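Local coordinates for intracellular sulfur oxidation protein DsrF (Allochromatium vinosum, PDB 2HY5) that is of uncertain function but could take part in the oxidation of intracellular sulfur, assembled with its partners DsrE and DsrH, at residues Val39-Leu51 with Arg79-Leu92. Residues are numbered along the deposited sequence; the frame is centred on the assembly and turned at random.
Sequences VCVLFLDDGVYQL and RIYVDRDSLEARGL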
loop_
_atom_site.group_PDB
_atom_site.type_symbol
_atom_site.label_atom_id
_atom_site.label_comp_id
_atom_site.label_asym_id
_atom_site.label_seq_id
_atom_site.Cartn_x
_atom_site.Cartn_y
_atom_site.Cartn_z
ATOM N N VAL B 39 26.344 -0.938 -11.245
ATOM C CA VAL B 39 25.197 -1.223 -10.391
ATOM C C VAL B 39 25.489 -1.658 -8.959
ATOM O O VAL B 39 26.465 -2.343 -8.684
ATOM C CB VAL B 39 24.323 -2.331 -11.033
ATOM C CG1 VAL B 39 23.156 -2.686 -10.119
ATOM C CG2 VAL B 39 23.827 -1.875 -12.394
ATOM N N CYS B 40 24.624 -1.240 -8.044
ATOM C CA CYS B 40 24.741 -1.665 -6.660
ATOM C C CYS B 40 23.323 -1.883 -6.161
ATOM O O CYS B 40 22.396 -1.162 -6.539
ATOM C CB CYS B 40 25.478 -0.637 -5.792
ATOM S SG CYS B 40 24.661 0.938 -5.549
ATOM N N VAL B 41 23.152 -2.907 -5.339
ATOM C CA VAL B 41 21.845 -3.226 -4.797
ATOM C C VAL B 41 21.957 -3.080 -3.293
ATOM O O VAL B 41 22.801 -3.714 -2.672
ATOM C CB VAL B 41 21.443 -4.668 -5.143
ATOM C CG1 VAL B 41 20.024 -4.940 -4.667
ATOM C CG2 VAL B 41 21.557 -4.885 -6.638
ATOM N N LEU B 42 21.119 -2.227 -2.720
ATOM C CA LEU B 42 21.140 -1.988 -1.285
ATOM C C LEU B 42 19.875 -2.480 -0.614
ATOM O O LEU B 42 18.769 -2.214 -1.080
ATOM C CB LEU B 42 21.303 -0.489 -1.001
ATOM C CG LEU B 42 21.165 -0.037 0.459
ATOM C CD1 LEU B 42 22.282 -0.642 1.298
ATOM C CD2 LEU B 42 21.214 1.485 0.530
ATOM N N PHE B 43 20.048 -3.205 0.483
ATOM C CA PHE B 43 18.920 -3.708 1.245
ATOM C C PHE B 43 18.948 -2.942 2.550
ATOM O O PHE B 43 19.913 -3.017 3.310
ATOM C CB PHE B 43 19.048 -5.214 1.482
ATOM C CG PHE B 43 18.997 -6.022 0.218
ATOM C CD1 PHE B 43 20.131 -6.183 -0.569
ATOM C CD2 PHE B 43 17.797 -6.584 -0.212
ATOM C CE1 PHE B 43 20.077 -6.889 -1.770
ATOM C CE2 PHE B 43 17.729 -7.290 -1.410
ATOM C CZ PHE B 43 18.872 -7.445 -2.191
ATOM N N LEU B 44 17.883 -2.188 2.784
ATOM C CA LEU B 44 17.751 -1.357 3.968
ATOM C C LEU B 44 16.389 -1.569 4.616
ATOM O O LEU B 44 15.426 -1.962 3.952
ATOM C CB LEU B 44 17.918 0.113 3.562
ATOM C CG LEU B 44 17.614 1.218 4.576
ATOM C CD1 LEU B 44 18.627 1.175 5.713
ATOM C CD2 LEU B 44 17.652 2.571 3.872
ATOM N N ASP B 45 16.308 -1.300 5.914
ATOM C CA ASP B 45 15.058 -1.473 6.646
ATOM C C ASP B 45 14.524 -2.888 6.416
ATOM O O ASP B 45 15.297 -3.844 6.464
ATOM C CB ASP B 45 14.040 -0.413 6.211
ATOM C CG ASP B 45 14.472 1.002 6.600
ATOM O OD1 ASP B 45 15.031 1.172 7.705
ATOM O OD2 ASP B 45 14.245 1.946 5.813
ATOM N N ASP B 46 13.227 -3.041 6.157
ATOM C CA ASP B 46 12.687 -4.386 5.952
ATOM C C ASP B 46 13.240 -5.075 4.716
ATOM O O ASP B 46 13.017 -6.267 4.511
ATOM C CB ASP B 46 11.154 -4.373 5.894
ATOM C CG ASP B 46 10.515 -4.292 7.270
ATOM O OD1 ASP B 46 11.220 -4.519 8.274
ATOM O OD2 ASP B 46 9.299 -4.010 7.340
ATOM N N GLY B 47 13.964 -4.325 3.893
ATOM C CA GLY B 47 14.554 -4.913 2.706
ATOM C C GLY B 47 15.569 -5.988 3.063
ATOM O O GLY B 47 15.821 -6.903 2.276
ATOM N N VAL B 48 16.160 -5.897 4.252
ATOM C CA VAL B 48 17.142 -6.904 4.644
ATOM C C VAL B 48 16.482 -8.277 4.779
ATOM O O VAL B 48 17.146 -9.300 4.693
ATOM C CB VAL B 48 17.857 -6.540 5.973
ATOM C CG1 VAL B 48 18.497 -5.150 5.849
ATOM C CG2 VAL B 48 16.885 -6.587 7.137
ATOM N N TYR B 49 15.167 -8.291 4.982
ATOM C CA TYR B 49 14.434 -9.547 5.111
ATOM C C TYR B 49 14.364 -10.275 3.771
ATOM O O TYR B 49 14.083 -11.476 3.714
ATOM C CB TYR B 49 13.019 -9.275 5.631
ATOM C CG TYR B 49 12.927 -9.098 7.133
ATOM C CD1 TYR B 49 12.149 -8.085 7.686
ATOM C CD2 TYR B 49 13.572 -9.981 7.999
ATOM C CE1 TYR B 49 12.007 -7.953 9.062
ATOM C CE2 TYR B 49 13.439 -9.861 9.376
ATOM C CZ TYR B 49 12.653 -8.847 9.900
ATOM O OH TYR B 49 12.499 -8.747 11.258
ATOM N N GLN B 50 14.603 -9.547 2.684
ATOM C CA GLN B 50 14.567 -10.167 1.365
ATOM C C GLN B 50 15.683 -11.198 1.207
ATOM O O GLN B 50 15.590 -12.107 0.381
ATOM C CB GLN B 50 14.709 -9.107 0.271
ATOM C CG GLN B 50 13.516 -8.180 0.121
ATOM C CD GLN B 50 13.678 -7.235 -1.059
ATOM O OE1 GLN B 50 14.347 -7.563 -2.037
ATOM N NE2 GLN B 50 13.047 -6.072 -0.984
ATOM N N LEU B 51 16.734 -11.063 2.009
ATOM C CA LEU B 51 17.870 -11.972 1.913
ATOM C C LEU B 51 17.960 -13.081 2.952
ATOM O O LEU B 51 19.005 -13.710 3.074
ATOM C CB LEU B 51 19.177 -11.174 1.934
ATOM C CG LEU B 51 19.405 -10.178 0.795
ATOM C CD1 LEU B 51 20.742 -9.479 0.997
ATOM C CD2 LEU B 51 19.377 -10.910 -0.539
ATOM N N ARG B 79 28.290 -5.532 -6.492
ATOM C CA ARG B 79 28.036 -4.743 -5.294
ATOM C C ARG B 79 26.646 -4.922 -4.690
ATOM O O ARG B 79 25.668 -4.354 -5.172
ATOM C CB ARG B 79 28.269 -3.260 -5.596
ATOM C CG ARG B 79 29.669 -2.942 -6.081
ATOM C CD ARG B 79 30.710 -3.423 -5.082
ATOM N NE ARG B 79 32.073 -3.184 -5.550
ATOM C CZ ARG B 79 33.166 -3.577 -4.905
ATOM N NH1 ARG B 79 33.062 -4.234 -3.759
ATOM N NH2 ARG B 79 34.364 -3.312 -5.406
ATOM N N ILE B 80 26.579 -5.705 -3.621
ATOM C CA ILE B 80 25.332 -5.962 -2.910
ATOM C C ILE B 80 25.584 -5.557 -1.463
ATOM O O ILE B 80 26.455 -6.112 -0.800
ATOM C CB ILE B 80 24.949 -7.451 -2.998
ATOM C CG1 ILE B 80 24.679 -7.814 -4.462
ATOM C CG2 ILE B 80 23.728 -7.732 -2.138
ATOM C CD1 ILE B 80 24.307 -9.263 -4.681
ATOM N N TYR B 81 24.832 -4.568 -0.991
ATOM C CA TYR B 81 25.004 -4.053 0.364
ATOM C C TYR B 81 23.808 -4.255 1.275
ATOM O O TYR B 81 22.661 -4.201 0.841
ATOM C CB TYR B 81 25.323 -2.560 0.316
ATOM C CG TYR B 81 26.520 -2.205 -0.534
ATOM C CD1 TYR B 81 26.360 -1.680 -1.817
ATOM C CD2 TYR B 81 27.814 -2.383 -0.051
ATOM C CE1 TYR B 81 27.464 -1.337 -2.597
ATOM C CE2 TYR B 81 28.921 -2.047 -0.819
ATOM C CZ TYR B 81 28.741 -1.524 -2.088
ATOM O OH TYR B 81 29.840 -1.188 -2.840
ATOM N N VAL B 82 24.096 -4.456 2.559
ATOM C CA VAL B 82 23.064 -4.655 3.568
ATOM C C VAL B 82 23.362 -3.737 4.746
ATOM O O VAL B 82 24.468 -3.749 5.281
ATOM C CB VAL B 82 23.039 -6.120 4.055
ATOM C CG1 VAL B 82 21.927 -6.311 5.075
ATOM C CG2 VAL B 82 22.833 -7.045 2.866
ATOM N N ASP B 83 22.371 -2.938 5.136
ATOM C CA ASP B 83 22.517 -1.990 6.241
ATOM C C ASP B 83 22.658 -2.703 7.582
ATOM O O ASP B 83 21.752 -3.402 8.010
ATOM C CB ASP B 83 21.307 -1.052 6.275
ATOM C CG ASP B 83 21.424 0.007 7.349
ATOM O OD1 ASP B 83 22.388 0.803 7.294
ATOM O OD2 ASP B 83 20.558 0.044 8.249
ATOM N N ARG B 84 23.786 -2.505 8.260
ATOM C CA ARG B 84 24.001 -3.183 9.538
ATOM C C ARG B 84 23.004 -2.796 10.627
ATOM O O ARG B 84 22.620 -3.630 11.440
ATOM C CB ARG B 84 25.439 -2.956 10.040
ATOM C CG ARG B 84 25.709 -1.614 10.696
ATOM C CD ARG B 84 27.208 -1.444 10.958
ATOM N NE ARG B 84 27.752 -2.458 11.860
ATOM C CZ ARG B 84 27.711 -2.385 13.188
ATOM N NH1 ARG B 84 27.154 -1.339 13.782
ATOM N NH2 ARG B 84 28.230 -3.359 13.926
ATOM N N ASP B 85 22.581 -1.539 10.650
ATOM C CA ASP B 85 21.633 -1.100 11.667
ATOM C C ASP B 85 20.286 -1.795 11.497
ATOM O O ASP B 85 19.630 -2.142 12.479
ATOM C CB ASP B 85 21.464 0.417 11.604
ATOM C CG ASP B 85 22.716 1.153 12.041
ATOM O OD1 ASP B 85 22.801 2.382 11.830
ATOM O OD2 ASP B 85 23.616 0.499 12.609
ATOM N N SER B 86 19.886 -2.003 10.247
ATOM C CA SER B 86 18.622 -2.674 9.948
ATOM C C SER B 86 18.660 -4.123 10.431
ATOM O O SER B 86 17.674 -4.634 10.966
ATOM C CB SER B 86 18.349 -2.633 8.448
ATOM O OG SER B 86 18.199 -1.295 8.015
ATOM N N LEU B 87 19.797 -4.783 10.239
ATOM C CA LEU B 87 19.953 -6.163 10.678
ATOM C C LEU B 87 19.818 -6.245 12.191
ATOM O O LEU B 87 19.102 -7.097 12.710
ATOM C CB LEU B 87 21.323 -6.712 10.265
ATOM C CG LEU B 87 21.569 -7.014 8.789
ATOM C CD1 LEU B 87 22.991 -7.531 8.612
ATOM C CD2 LEU B 87 20.561 -8.053 8.307
ATOM N N GLU B 88 20.513 -5.357 12.896
ATOM C CA GLU B 88 20.479 -5.337 14.357
ATOM C C GLU B 88 19.078 -5.083 14.903
ATOM O O GLU B 88 18.636 -5.747 15.847
ATOM C CB GLU B 88 21.431 -4.265 14.898
ATOM C CG GLU B 88 21.413 -4.128 16.415
ATOM C CD GLU B 88 22.259 -2.971 16.911
ATOM O OE1 GLU B 88 21.977 -1.813 16.526
ATOM O OE2 GLU B 88 23.202 -3.219 17.689
ATOM N N ALA B 89 18.382 -4.114 14.317
ATOM C CA ALA B 89 17.038 -3.781 14.762
ATOM C C ALA B 89 16.112 -4.988 14.637
ATOM O O ALA B 89 15.095 -5.082 15.324
ATOM C CB ALA B 89 16.497 -2.614 13.942
ATOM N N ARG B 90 16.483 -5.920 13.771
ATOM C CA ARG B 90 15.668 -7.103 13.544
ATOM C C ARG B 90 16.267 -8.365 14.172
ATOM O O ARG B 90 15.808 -9.479 13.922
ATOM C CB ARG B 90 15.452 -7.257 12.036
ATOM C CG ARG B 90 14.689 -6.065 11.477
ATOM C CD ARG B 90 14.666 -5.980 9.963
ATOM N NE ARG B 90 13.810 -4.875 9.528
ATOM C CZ ARG B 90 14.087 -3.587 9.724
ATOM N NH1 ARG B 90 15.205 -3.224 10.345
ATOM N NH2 ARG B 90 13.235 -2.657 9.321
ATOM N N GLY B 91 17.283 -8.172 15.010
ATOM C CA GLY B 91 17.928 -9.291 15.671
ATOM C C GLY B 91 18.556 -10.276 14.707
ATOM O O GLY B 91 18.640 -11.472 14.989
ATOM N N LEU B 92 19.007 -9.774 13.563
ATOM C CA LEU B 92 19.626 -10.629 12.564
ATOM C C LEU B 92 21.118 -10.361 12.459
ATOM O O LEU B 92 21.598 -9.297 12.843
ATOM C CB LEU B 92 18.986 -10.396 11.192
ATOM C CG LEU B 92 17.483 -10.625 11.037
ATOM C CD1 LEU B 92 17.077 -10.256 9.621
ATOM C CD2 LEU B 92 17.137 -12.078 11.333
HETATM O O HOH W 1 27.931 -4.222 -9.315
HETATM O O HOH W 2 13.111 0.230 9.802
HETATM O O HOH W 3 15.775 -0.301 10.539
HETATM O O HOH W 4 14.018 -10.655 12.677
#
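Val41 and Tyr81 pair through their backbones in two parallel strands, 39-43 and 79-83, Tyr81 N donating to Val41 O at 2.8 Å. Val41 N donates to Arg79 O; Phe43 N donates to Tyr81 O, and Phe43 O accepts from Asp83 N. Apolar contacts line both faces of the sheet. On one, Leu42 and Tyr81 cross at about a right angle, Leu42 CD1 lying 3.7 Å from Tyr81 CB, while Cys40 CB meets the edge of the tyrosine ring; helix 120-129 packs over Leu42 and Tyr81. On the other, Ile80 CG2 sits at the edge of the Phe43 ring, Leu51 CD1 lies over one face of that ring, toward its rim, and touches Val82 CG2, and Val48 CG1 wedges between Val82 CG1 and Ser86 CB (3.6 Å). These are neighbouring strands of the five-stranded parallel sheet of the DsrE/DsrF-like fold; past their C-terminal ends, helix 84-89 and the turns of 45-51 meet through Ser86 and Arg90. Asp83 is the helix N-cap: its OD2 accepts from both Ser86 N and Ser86 OG, and Ser86 OG in turn accepts from Asp45 N at 2.8 Å. Arg90, extended from CG to NE (chi2 168°, chi3 175°), grips Asp46 side-on in a salt bridge: NE and NH2 both reach Asp46 OD1 at 2.9 Å, NE nearly along its C-O axis and NH2 from above the carboxylate plane, which is turned 84° to the guanidinium. Arg90 NH1 also binds Ser86 O, which helps fix the rotation of the group, and two waters link its NH1 and NH2 to Asp45 OD1. The other oxygens of these acids face elsewhere, Asp45 OD2 to Arg13 and Asp46 OD2 to Ser10 of a DsrH chain. Arg90 CD lies over the Tyr49 ring in a CH-pi contact, 3.8 Å from its centroid.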